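Local coordinates for protein trichothecene 3-O-acetyltransferase TRI101 (Fusarium sporotrichioides, PDB 2ZBA) that transfers an acetyl group from acetyl-CoA to the 3-hydroxyl of trichothecenes during the biosynthesis of mycotoxins such as T-2 toxin, at residues Arg299-Met307 / Leu346-Gln356; Asp17-Leu25 / Met362-Leu373. One frame throughout, in Å; residues are numbered along the deposited sequence. Where two conformers were deposited one is given.

Contact 1: residues Arg299-Met307 / Leu346-Gln356; sequences RAVDMRGPM and LNSDRLRRRTQ. With COA (coenzyme A), chain E.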
loop_
_atom_site.group_PDB
_atom_site.type_symbol
_atom_site.label_atom_id
_atom_site.label_comp_id
_atom_site.label_asym_id
_atom_site.label_seq_id
_atom_site.Cartn_x
_atom_site.Cartn_y
_atom_site.Cartn_z
ATOM N N ARG A 299 -8.400 2.850 8.007
ATOM C CA ARG A 299 -7.505 1.675 7.957
ATOM C C ARG A 299 -7.818 0.802 6.759
ATOM O O ARG A 299 -8.919 0.283 6.664
ATOM C CB ARG A 299 -7.671 0.842 9.240
ATOM C CG ARG A 299 -6.628 -0.221 9.468
ATOM C CD ARG A 299 -7.106 -1.176 10.570
ATOM N NE ARG A 299 -6.034 -2.031 11.083
ATOM C CZ ARG A 299 -6.201 -3.013 11.962
ATOM N NH1 ARG A 299 -7.412 -3.302 12.445
ATOM N NH2 ARG A 299 -5.142 -3.722 12.345
ATOM N N ALA A 300 -6.855 0.617 5.854
ATOM C CA ALA A 300 -7.042 -0.265 4.695
ATOM C C ALA A 300 -7.256 -1.755 5.071
ATOM O O ALA A 300 -6.656 -2.297 6.026
ATOM C CB ALA A 300 -5.859 -0.139 3.691
ATOM N N VAL A 301 -8.118 -2.397 4.298
ATOM C CA VAL A 301 -8.463 -3.793 4.538
ATOM C C VAL A 301 -8.501 -4.505 3.194
ATOM O O VAL A 301 -9.207 -4.097 2.280
ATOM C CB VAL A 301 -9.809 -3.976 5.391
ATOM C CG1 VAL A 301 -10.920 -3.050 4.928
ATOM C CG2 VAL A 301 -10.283 -5.437 5.372
ATOM N N ASP A 302 -7.687 -5.547 3.069
ATOM C CA ASP A 302 -7.816 -6.488 1.977
ATOM C C ASP A 302 -9.197 -7.170 2.000
ATOM O O ASP A 302 -9.534 -7.873 2.958
ATOM C CB ASP A 302 -6.694 -7.528 2.101
ATOM C CG ASP A 302 -6.754 -8.590 1.036
ATOM O OD1 ASP A 302 -7.466 -8.396 0.042
ATOM O OD2 ASP A 302 -6.075 -9.631 1.207
HETATM N N MSE A 303 -9.967 -6.993 0.923
HETATM C CA MSE A 303 -11.311 -7.580 0.825
HETATM C C MSE A 303 -11.363 -8.978 0.215
HETATM O O MSE A 303 -12.444 -9.524 0.050
HETATM C CB MSE A 303 -12.272 -6.654 0.064
HETATM C CG MSE A 303 -12.750 -5.469 0.887
HETATM SE SE MSE A 303 -13.473 -6.061 2.568
HETATM C CE MSE A 303 -15.033 -7.144 1.840
ATOM N N ARG A 304 -10.210 -9.560 -0.123
ATOM C CA ARG A 304 -10.184 -10.873 -0.790
ATOM C C ARG A 304 -10.785 -11.993 0.074
ATOM O O ARG A 304 -11.671 -12.695 -0.371
ATOM C CB ARG A 304 -8.760 -11.238 -1.238
ATOM C CG ARG A 304 -8.302 -10.568 -2.514
ATOM C CD ARG A 304 -6.771 -10.476 -2.532
ATOM N NE ARG A 304 -6.314 -9.793 -3.732
ATOM C CZ ARG A 304 -6.332 -8.474 -3.909
ATOM N NH1 ARG A 304 -6.754 -7.669 -2.952
ATOM N NH2 ARG A 304 -5.904 -7.965 -5.049
ATOM N N GLY A 305 -10.304 -12.135 1.309
ATOM C CA GLY A 305 -10.842 -13.095 2.285
ATOM C C GLY A 305 -12.346 -13.013 2.537
ATOM O O GLY A 305 -13.079 -13.951 2.214
ATOM N N PRO A 306 -12.818 -11.878 3.089
ATOM C CA PRO A 306 -14.244 -11.646 3.289
ATOM C C PRO A 306 -15.111 -11.818 2.026
ATOM O O PRO A 306 -16.234 -12.321 2.123
ATOM C CB PRO A 306 -14.292 -10.196 3.804
ATOM C CG PRO A 306 -12.959 -9.982 4.441
ATOM C CD PRO A 306 -12.004 -10.753 3.590
HETATM N N MSE A 307 -14.609 -11.422 0.852
HETATM C CA MSE A 307 -15.380 -11.598 -0.401
HETATM C C MSE A 307 -15.443 -13.039 -0.918
HETATM O O MSE A 307 -16.219 -13.341 -1.828
HETATM C CB MSE A 307 -14.844 -10.703 -1.530
HETATM C CG MSE A 307 -15.230 -9.233 -1.457
HETATM SE SE MSE A 307 -17.145 -8.827 -1.112
HETATM C CE MSE A 307 -17.888 -9.787 -2.355
ATOM N N LEU A 346 -13.768 -5.300 11.728
ATOM C CA LEU A 346 -13.438 -6.436 10.850
ATOM C C LEU A 346 -14.497 -7.560 10.775
ATOM O O LEU A 346 -14.265 -8.605 10.143
ATOM C CB LEU A 346 -12.038 -6.992 11.150
ATOM C CG LEU A 346 -10.899 -5.964 10.918
ATOM C CD1 LEU A 346 -9.571 -6.497 11.480
ATOM C CD2 LEU A 346 -10.770 -5.545 9.442
ATOM N N ASN A 347 -15.666 -7.335 11.372
ATOM C CA ASN A 347 -16.818 -8.237 11.196
ATOM C C ASN A 347 -17.038 -8.523 9.697
ATOM O O ASN A 347 -17.187 -7.600 8.915
ATOM C CB ASN A 347 -18.049 -7.594 11.831
ATOM C CG ASN A 347 -19.293 -8.432 11.692
ATOM O OD1 ASN A 347 -19.923 -8.489 10.625
ATOM N ND2 ASN A 347 -19.677 -9.079 12.782
ATOM N N SER A 348 -17.029 -9.794 9.297
ATOM C CA SER A 348 -17.000 -10.161 7.867
ATOM C C SER A 348 -18.266 -9.803 7.106
ATOM O O SER A 348 -18.191 -9.429 5.931
ATOM C CB SER A 348 -16.709 -11.652 7.678
ATOM O OG SER A 348 -15.424 -11.990 8.165
ATOM N N ASP A 349 -19.417 -9.941 7.772
ATOM C CA ASP A 349 -20.727 -9.604 7.213
ATOM C C ASP A 349 -20.788 -8.107 6.931
ATOM O O ASP A 349 -21.276 -7.676 5.888
ATOM C CB ASP A 349 -21.839 -9.963 8.197
ATOM C CG ASP A 349 -22.413 -11.379 7.996
ATOM O OD1 ASP A 349 -21.977 -12.150 7.103
ATOM O OD2 ASP A 349 -23.341 -11.702 8.762
ATOM N N ARG A 350 -20.282 -7.323 7.874
ATOM C CA ARG A 350 -20.248 -5.858 7.730
ATOM C C ARG A 350 -19.275 -5.395 6.634
ATOM O O ARG A 350 -19.613 -4.501 5.844
ATOM C CB ARG A 350 -19.935 -5.187 9.063
ATOM C CG ARG A 350 -20.087 -3.642 9.044
ATOM C CD ARG A 350 -19.551 -3.021 10.328
ATOM N NE ARG A 350 -19.749 -1.563 10.371
ATOM N N LEU A 351 -18.080 -5.984 6.586
ATOM C CA LEU A 351 -17.098 -5.615 5.550
ATOM C C LEU A 351 -17.634 -5.885 4.147
ATOM O O LEU A 351 -17.515 -5.040 3.241
ATOM C CB LEU A 351 -15.774 -6.372 5.728
ATOM C CG LEU A 351 -14.885 -6.016 6.923
ATOM C CD1 LEU A 351 -13.720 -6.974 7.020
ATOM C CD2 LEU A 351 -14.409 -4.592 6.800
ATOM N N ARG A 352 -18.192 -7.086 3.968
ATOM C CA ARG A 352 -18.839 -7.466 2.712
ATOM C C ARG A 352 -19.936 -6.524 2.266
ATOM O O ARG A 352 -19.957 -6.076 1.109
ATOM C CB ARG A 352 -19.422 -8.858 2.832
ATOM C CG ARG A 352 -18.538 -9.874 2.231
ATOM C CD ARG A 352 -19.259 -11.154 2.044
ATOM N NE ARG A 352 -18.759 -12.125 2.990
ATOM C CZ ARG A 352 -19.295 -12.373 4.167
ATOM N NH1 ARG A 352 -20.392 -11.733 4.543
ATOM N NH2 ARG A 352 -18.744 -13.284 4.950
ATOM N N ARG A 353 -20.855 -6.249 3.189
ATOM C CA ARG A 353 -21.983 -5.347 2.949
ATOM C C ARG A 353 -21.520 -3.955 2.521
ATOM O O ARG A 353 -21.974 -3.429 1.525
ATOM C CB ARG A 353 -22.897 -5.250 4.191
ATOM C CG ARG A 353 -24.099 -4.302 3.992
ATOM C CD ARG A 353 -25.007 -4.749 2.823
ATOM N NE ARG A 353 -26.145 -3.828 2.642
ATOM C CZ ARG A 353 -27.279 -4.097 2.002
ATOM N NH1 ARG A 353 -27.515 -5.296 1.452
ATOM N NH2 ARG A 353 -28.200 -3.146 1.914
ATOM N N ARG A 354 -20.604 -3.372 3.285
ATOM C CA ARG A 354 -20.082 -2.040 2.998
ATOM C C ARG A 354 -19.391 -1.998 1.615
ATOM O O ARG A 354 -19.491 -1.001 0.897
ATOM C CB ARG A 354 -19.111 -1.609 4.108
ATOM C CG ARG A 354 -19.778 -1.318 5.496
ATOM C CD ARG A 354 -18.739 -0.956 6.565
ATOM N NE ARG A 354 -17.888 0.135 6.089
ATOM C CZ ARG A 354 -16.582 0.037 5.843
ATOM N NH1 ARG A 354 -15.920 -1.107 6.069
ATOM N NH2 ARG A 354 -15.934 1.089 5.347
ATOM N N THR A 355 -18.696 -3.081 1.259
ATOM C CA THR A 355 -17.914 -3.159 0.017
ATOM C C THR A 355 -18.838 -3.332 -1.183
ATOM O O THR A 355 -18.685 -2.656 -2.211
ATOM C CB THR A 355 -16.854 -4.293 0.088
ATOM O OG1 THR A 355 -15.911 -4.001 1.131
ATOM C CG2 THR A 355 -16.066 -4.432 -1.221
ATOM N N GLN A 356 -19.808 -4.232 -1.036
ATOM C CA GLN A 356 -20.836 -4.453 -2.059
ATOM C C GLN A 356 -21.710 -3.220 -2.213
ATOM O O GLN A 356 -22.141 -2.923 -3.320
ATOM C CB GLN A 356 -21.718 -5.665 -1.723
ATOM C CG GLN A 356 -20.959 -7.013 -1.750
ATOM C CD GLN A 356 -21.892 -8.196 -1.592
ATOM O OE1 GLN A 356 -22.605 -8.597 -2.541
ATOM N NE2 GLN A 356 -21.919 -8.755 -0.380
HETATM N N1A COA E . -7.921 -15.788 18.646
HETATM C C2A COA E . -6.699 -15.206 18.942
HETATM N N3A COA E . -5.940 -14.654 17.919
HETATM C C4A COA E . -6.387 -14.672 16.630
HETATM C C5A COA E . -7.613 -15.261 16.323
HETATM C C6A COA E . -8.387 -15.826 17.346
HETATM N N6A COA E . -9.513 -16.487 17.060
HETATM N N7A COA E . -7.801 -15.146 14.988
HETATM C C8A COA E . -6.732 -14.508 14.454
HETATM N N9A COA E . -5.849 -14.203 15.458
HETATM C C1B COA E . -4.606 -13.408 15.334
HETATM C C2B COA E . -3.505 -14.185 14.620
HETATM O O2B COA E . -2.770 -14.977 15.529
HETATM C C3B COA E . -2.708 -13.063 13.978
HETATM O O3B COA E . -2.072 -12.374 15.022
HETATM P P3B COA E . -0.525 -11.921 15.056
HETATM O O7A COA E . -0.199 -11.302 13.712
HETATM O O8A COA E . 0.375 -13.112 15.244
HETATM O O9A COA E . -0.460 -10.921 16.166
HETATM C C4B COA E . -3.806 -12.111 13.554
HETATM O O4B COA E . -4.805 -12.231 14.553
HETATM C C5B COA E . -4.433 -12.369 12.193
HETATM O O5B COA E . -5.555 -11.497 12.114
HETATM P P1A COA E . -5.955 -10.769 10.733
HETATM O O1A COA E . -6.220 -11.773 9.656
HETATM O O2A COA E . -7.069 -9.765 10.915
HETATM O O3A COA E . -4.616 -10.003 10.209
HETATM P P2A COA E . -3.951 -8.669 10.827
HETATM O O4A COA E . -2.463 -8.929 10.922
HETATM O O5A COA E . -4.567 -8.169 12.110
HETATM O O6A COA E . -4.211 -7.524 9.735
HETATM C CBP COA E . -5.579 -6.003 8.465
HETATM C CCP COA E . -5.394 -6.740 9.790
HETATM C CDP COA E . -4.642 -4.796 8.502
HETATM C CEP COA E . -7.048 -5.562 8.350
HETATM C CAP COA E . -5.187 -6.949 7.327
HETATM O OAP COA E . -6.036 -8.088 7.317
HETATM C C9P COA E . -5.189 -6.332 5.947
HETATM O O9P COA E . -6.387 -6.258 5.233
HETATM N N8P COA E . -4.035 -5.922 5.416
HETATM C C7P COA E . -3.991 -5.311 4.091
HETATM C C6P COA E . -4.318 -3.817 4.114
HETATM C C5P COA E . -4.224 -3.249 2.708
HETATM O O5P COA E . -5.103 -3.499 1.846
HETATM N N4P COA E . -3.178 -2.479 2.434
HETATM C C3P COA E . -2.639 -2.462 1.077
HETATM C C2P COA E . -2.702 -1.080 0.433
HETATM S S1P COA E . -2.901 -1.091 -1.376
#
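The selenomethionine side chain of M303 overlaps L351 and T355 on helix 348-363. Its SE lies 3.9 Å from CB of L351, while CE comes within 3.3 Å of OG1 of T355, the two side chains meeting tip to tip. The long, unbranched chain of M303 bends at chi2 and chi3 (-52° and -63°) and lays SE and CE against the helix. The hydroxyl is satisfied: OG1 of T355 donates to O of L351 (2.8 Å) and is also bonded to N319. That carbonyl accepts T355 N as well, from the opposite face of its plane, so two bonds grip it.

L351 continues the apolar seam, its CD1 lying 4.0 Å from CG of P306 and also touching CG2 of V301. The same V301 methyl meets CD2 of L346, the branched side chains sliding past each other in opposite directions. R352 closes the seam with a charge: its NE donates to O of P306 (2.7 Å), while its NH1 meets the anti lone pair of D349 OD1 (3.0 Å) in the guanidinium plane. Though the first bond is bent, the two together limit turning of the group.

The strand end also serves the cofactor. N of D302 donates to O9P of coenzyme A (2.6 Å, N-H...O angle 153°), and L346 CD2 packs on the CEP methyl. D302 OD1 accepts R304 N, a capping bond at the start of the weakly bonded helix 304-307, and pairs in a salt bridge with R304 NH1 from the opposite face. R299 presents a guanidinium face to the pantetheine and pairs with D270 and D271.

Strand 294-302 lies between strands 318-326 and 383-387 of the seven-stranded sheet, and helix 348-363 also packs on 318-326, with L351 on T321 and R354 on Y322.

Contact 2: residues Asp17-Leu25 / Met362-Leu373; sequences DIIGQQPPL and MHGLPDKSSVSL. With ZBA (12,13-Epoxytrichothec-9-ene-3,4,8,15-tetrol-4,15-diacetate-8-isovalerate), chain F.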
loop_
_atom_site.group_PDB
_atom_site.type_symbol
_atom_site.label_atom_id
_atom_site.label_comp_id
_atom_site.label_asym_id
_atom_site.label_seq_id
_atom_site.Cartn_x
_atom_site.Cartn_y
_atom_site.Cartn_z
ATOM N N ASP A 17 -11.758 -3.346 -11.789
ATOM C CA ASP A 17 -12.657 -3.540 -10.660
ATOM C C ASP A 17 -13.523 -2.281 -10.530
ATOM O O ASP A 17 -12.989 -1.175 -10.546
ATOM C CB ASP A 17 -11.829 -3.727 -9.387
ATOM C CG ASP A 17 -11.037 -5.019 -9.397
ATOM O OD1 ASP A 17 -11.641 -6.078 -9.089
ATOM O OD2 ASP A 17 -9.814 -4.968 -9.705
ATOM N N ILE A 18 -14.847 -2.430 -10.442
ATOM C CA ILE A 18 -15.701 -1.232 -10.281
ATOM C C ILE A 18 -15.189 -0.339 -9.165
ATOM O O ILE A 18 -15.149 0.860 -9.324
ATOM C CB ILE A 18 -17.253 -1.516 -10.142
ATOM C CG1 ILE A 18 -18.005 -0.255 -9.705
ATOM C CG2 ILE A 18 -17.542 -2.550 -9.090
ATOM C CD1 ILE A 18 -17.880 0.954 -10.675
ATOM N N ILE A 19 -14.742 -0.931 -8.061
ATOM C CA ILE A 19 -14.162 -0.161 -6.955
ATOM C C ILE A 19 -12.855 0.580 -7.328
ATOM O O ILE A 19 -12.511 1.593 -6.722
ATOM C CB ILE A 19 -14.036 -1.050 -5.672
ATOM C CG1 ILE A 19 -15.393 -1.077 -4.961
ATOM C CG2 ILE A 19 -12.968 -0.545 -4.751
ATOM C CD1 ILE A 19 -15.491 -2.025 -3.788
ATOM N N GLY A 20 -12.152 0.098 -8.348
ATOM C CA GLY A 20 -10.904 0.733 -8.776
ATOM C C GLY A 20 -11.127 1.902 -9.715
ATOM O O GLY A 20 -10.167 2.563 -10.126
ATOM N N GLN A 21 -12.393 2.143 -10.070
ATOM C CA GLN A 21 -12.754 3.222 -10.986
ATOM C C GLN A 21 -12.855 4.577 -10.305
ATOM O O GLN A 21 -13.438 5.498 -10.869
ATOM C CB GLN A 21 -14.078 2.929 -11.697
ATOM C CG GLN A 21 -14.177 1.581 -12.347
ATOM C CD GLN A 21 -13.814 1.566 -13.801
ATOM O OE1 GLN A 21 -13.237 2.505 -14.327
ATOM N NE2 GLN A 21 -14.128 0.477 -14.453
ATOM N N GLN A 22 -12.303 4.701 -9.099
ATOM C CA GLN A 22 -12.274 5.969 -8.367
ATOM C C GLN A 22 -11.217 6.881 -8.981
ATOM O O GLN A 22 -10.067 6.465 -9.133
ATOM C CB GLN A 22 -11.910 5.736 -6.894
ATOM C CG GLN A 22 -12.865 4.904 -6.140
ATOM C CD GLN A 22 -12.345 4.486 -4.785
ATOM O OE1 GLN A 22 -11.683 5.260 -4.084
ATOM N NE2 GLN A 22 -12.669 3.261 -4.389
ATOM N N PRO A 23 -11.580 8.141 -9.297
ATOM C CA PRO A 23 -10.566 8.992 -9.924
ATOM C C PRO A 23 -9.257 9.153 -9.112
ATOM O O PRO A 23 -8.212 9.286 -9.725
ATOM C CB PRO A 23 -11.298 10.335 -10.142
ATOM C CG PRO A 23 -12.770 9.973 -10.120
ATOM C CD PRO A 23 -12.868 8.854 -9.121
ATOM N N PRO A 24 -9.300 9.134 -7.754
ATOM C CA PRO A 24 -7.991 9.127 -7.069
ATOM C C PRO A 24 -7.076 7.924 -7.404
ATOM O O PRO A 24 -5.876 8.107 -7.613
ATOM C CB PRO A 24 -8.353 9.106 -5.572
ATOM C CG PRO A 24 -9.783 9.515 -5.483
ATOM C CD PRO A 24 -10.424 9.148 -6.793
ATOM N N LEU A 25 -7.631 6.716 -7.437
ATOM C CA LEU A 25 -6.840 5.510 -7.707
ATOM C C LEU A 25 -6.250 5.544 -9.105
ATOM O O LEU A 25 -5.189 4.969 -9.360
ATOM C CB LEU A 25 -7.678 4.237 -7.516
ATOM C CG LEU A 25 -8.202 4.004 -6.095
ATOM C CD1 LEU A 25 -9.133 2.804 -6.030
ATOM C CD2 LEU A 25 -7.050 3.872 -5.100
HETATM N N MSE A 362 -21.286 2.840 -7.014
HETATM C CA MSE A 362 -20.398 3.314 -8.064
HETATM C C MSE A 362 -20.806 2.839 -9.453
HETATM O O MSE A 362 -20.765 3.614 -10.409
HETATM C CB MSE A 362 -18.958 2.892 -7.762
HETATM C CG MSE A 362 -18.320 3.578 -6.548
HETATM SE SE MSE A 362 -16.424 3.084 -6.406
HETATM C CE MSE A 362 -15.763 3.867 -7.897
ATOM N N HIS A 363 -21.186 1.572 -9.565
ATOM C CA HIS A 363 -21.661 1.004 -10.819
ATOM C C HIS A 363 -22.727 1.881 -11.483
ATOM O O HIS A 363 -22.692 2.116 -12.704
ATOM C CB HIS A 363 -22.186 -0.423 -10.590
ATOM C CG HIS A 363 -22.649 -1.106 -11.843
ATOM N ND1 HIS A 363 -21.778 -1.600 -12.792
ATOM C CD2 HIS A 363 -23.894 -1.376 -12.302
ATOM C CE1 HIS A 363 -22.465 -2.150 -13.776
ATOM N NE2 HIS A 363 -23.751 -2.019 -13.509
ATOM N N GLY A 364 -23.649 2.379 -10.667
ATOM C CA GLY A 364 -24.751 3.188 -11.142
ATOM C C GLY A 364 -24.498 4.672 -11.166
ATOM O O GLY A 364 -25.394 5.425 -11.546
ATOM N N LEU A 365 -23.278 5.088 -10.800
ATOM C CA LEU A 365 -22.900 6.509 -10.743
ATOM C C LEU A 365 -21.981 6.945 -11.908
ATOM O O LEU A 365 -20.812 6.549 -11.936
ATOM C CB LEU A 365 -22.188 6.790 -9.414
ATOM C CG LEU A 365 -22.201 8.191 -8.838
ATOM C CD1 LEU A 365 -23.620 8.548 -8.451
ATOM C CD2 LEU A 365 -21.272 8.293 -7.631
ATOM N N PRO A 366 -22.506 7.761 -12.863
ATOM C CA PRO A 366 -21.735 8.193 -14.042
ATOM C C PRO A 366 -20.624 9.166 -13.656
ATOM O O PRO A 366 -19.510 9.064 -14.173
ATOM C CB PRO A 366 -22.794 8.896 -14.920
ATOM C CG PRO A 366 -24.139 8.427 -14.373
ATOM C CD PRO A 366 -23.879 8.320 -12.901
ATOM N N ASP A 367 -20.926 10.063 -12.718
ATOM C CA ASP A 367 -19.959 11.009 -12.175
ATOM C C ASP A 367 -19.479 10.535 -10.801
ATOM O O ASP A 367 -20.185 10.668 -9.775
ATOM C CB ASP A 367 -20.544 12.419 -12.117
ATOM C CG ASP A 367 -19.505 13.470 -11.778
ATOM O OD1 ASP A 367 -18.424 13.116 -11.277
ATOM O OD2 ASP A 367 -19.768 14.671 -12.001
ATOM N N LYS A 368 -18.280 9.956 -10.798
ATOM C CA LYS A 368 -17.667 9.412 -9.584
ATOM C C LYS A 368 -16.749 10.418 -8.865
ATOM O O LYS A 368 -15.860 10.017 -8.108
ATOM C CB LYS A 368 -16.910 8.115 -9.916
ATOM C CG LYS A 368 -17.808 6.986 -10.479
ATOM C CD LYS A 368 -16.995 5.807 -10.973
ATOM C CE LYS A 368 -17.854 4.661 -11.408
ATOM N NZ LYS A 368 -18.653 4.960 -12.636
ATOM N N SER A 369 -16.995 11.714 -9.068
ATOM C CA SER A 369 -16.164 12.793 -8.506
ATOM C C SER A 369 -16.099 12.913 -6.981
ATOM O O SER A 369 -15.068 13.348 -6.429
ATOM C CB SER A 369 -16.607 14.153 -9.080
ATOM O OG SER A 369 -16.047 14.340 -10.361
ATOM N N SER A 370 -17.193 12.548 -6.312
ATOM C CA SER A 370 -17.329 12.706 -4.863
ATOM C C SER A 370 -16.899 11.459 -4.086
ATOM O O SER A 370 -16.879 11.467 -2.848
ATOM C CB SER A 370 -18.770 13.112 -4.495
ATOM O OG SER A 370 -19.720 12.143 -4.921
ATOM N N VAL A 371 -16.543 10.398 -4.816
ATOM C CA VAL A 371 -16.161 9.103 -4.232
ATOM C C VAL A 371 -14.657 9.026 -3.974
ATOM O O VAL A 371 -13.838 9.233 -4.882
ATOM C CB VAL A 371 -16.609 7.903 -5.124
ATOM C CG1 VAL A 371 -16.163 6.555 -4.524
ATOM C CG2 VAL A 371 -18.112 7.900 -5.313
ATOM N N SER A 372 -14.306 8.721 -2.730
ATOM C CA SER A 372 -12.919 8.496 -2.330
ATOM C C SER A 372 -12.856 7.666 -1.052
ATOM O O SER A 372 -13.633 7.876 -0.134
ATOM C CB SER A 372 -12.208 9.834 -2.119
ATOM O OG SER A 372 -10.977 9.666 -1.453
ATOM N N LEU A 373 -11.898 6.748 -0.986
ATOM C CA LEU A 373 -11.657 5.980 0.249
ATOM C C LEU A 373 -11.321 6.833 1.474
ATOM O O LEU A 373 -11.503 6.392 2.599
ATOM C CB LEU A 373 -10.590 4.893 0.040
ATOM C CG LEU A 373 -11.011 3.666 -0.777
ATOM C CD1 LEU A 373 -9.895 2.598 -0.786
ATOM C CD2 LEU A 373 -12.293 3.074 -0.275
HETATM O O18 ZBA F . -4.250 10.077 0.518
HETATM C C44 ZBA F . -4.398 9.955 -0.672
HETATM C C45 ZBA F . -5.305 10.749 -1.541
HETATM C C46 ZBA F . -4.772 11.103 -2.873
HETATM C C48 ZBA F . -3.610 11.935 -3.074
HETATM C C47 ZBA F . -5.380 10.663 -4.156
HETATM O O17 ZBA F . -3.700 9.028 -1.328
HETATM C C31 ZBA F . -2.976 7.974 -0.621
HETATM C C30 ZBA F . -3.940 7.008 0.050
HETATM C C32 ZBA F . -2.033 7.388 -1.623
HETATM C C39 ZBA F . -1.055 8.361 -2.206
HETATM C C33 ZBA F . -2.070 6.108 -1.924
HETATM C C34 ZBA F . -2.986 5.130 -1.275
HETATM O O10 ZBA F . -2.267 4.526 -0.135
HETATM C C29 ZBA F . -4.346 5.713 -0.738
HETATM C C38 ZBA F . -5.238 6.083 -1.944
HETATM O O12 ZBA F . -6.186 7.108 -1.559
HETATM C C40 ZBA F . -7.276 7.232 -2.314
HETATM C C41 ZBA F . -8.125 8.373 -1.861
HETATM O O13 ZBA F . -7.549 6.556 -3.205
HETATM C C28 ZBA F . -5.082 4.626 0.198
HETATM C C37 ZBA F . -6.484 5.129 0.642
HETATM C C35 ZBA F . -4.132 4.314 1.369
HETATM C C25 ZBA F . -3.005 3.624 0.714
HETATM C C36 ZBA F . -4.093 4.928 2.672
HETATM O O11 ZBA F . -4.622 3.602 2.508
HETATM C C27 ZBA F . -5.094 3.182 -0.480
HETATM C C26 ZBA F . -3.821 2.538 0.045
HETATM O O16 ZBA F . -3.058 1.869 -0.927
HETATM O O14 ZBA F . -6.226 2.312 -0.170
#
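CG1 of I18 stands opposite its own backbone N (chi1 169°), and selenomethionine M362 bends at its last torsion (chi3 66°); the first setting carries CD1 of I18 to 3.7 Å from CB of M362, the second turns CE of M362 back to the backbone. CE ends 3.4 Å from O of I18 and 3.5 Å from CG of Q22, whose chain crosses M362 at about a right angle. The long, flexible methionine-type chain, here carrying selenium, packs between the 3-10 turn and the end of the helix.

K368 flanks the same cluster with its aliphatic length, CE lying 3.8 Å from CD1 of I18 and CD running by O of Q21. Its NZ bonds to O of L365 (2.8 Å); a lysine suits the place because its aliphatic stem packs against I18 and Q21 while its amino group reaches a carbonyl.

In this member of the BAHD superfamily, residues near the amino terminus thus pack on a loop more than 330 positions later, where the chain leaves helix 348-363. That loop holds an Asx turn, in which D367 OD1 accepts from S369 N; the S369 hydroxyl also bonds to this oxygen. Overlapping it is a type I beta turn from K368 to V371. P23 and P24, rigid and lacking N-H groups, fit against the loop: the ring of P23 rests near O of K368, and CG of P24 faces CB of S372. Buried Q22 bridges polar backbone through two weak bonds, OE1 accepting from N of L373 and NE2 donating to O of I19.

Toward the trichothecene, the two segments form one stretch of pocket wall. OG of S372 lies 3.2 Å from the acetate methyl C41 of ZBA, and CD2 of L25 is 3.3 Å from its acetate oxygen O13.

In the fold
The centres of contacts 1 and 2 lie 18 Å apart, joined by helix 348-363: contact 1 uses its first turns and contact 2 its last turn and the loop beyond. They touch directly where CG2 of T355 packs on CD1 of I19 at 3.6 Å. Along the chain the order is 17-25, 299-307, 346-356, 362-373, so both halves of contact 1 fall between those of contact 2. One helix therefore ties the seven-stranded sheet, through strands 294-302 and 318-326, to the amino-terminal segment. Contact 1 borders coenzyme A and contact 2 borders T-2, so this shared framework spans both substrate-binding regions.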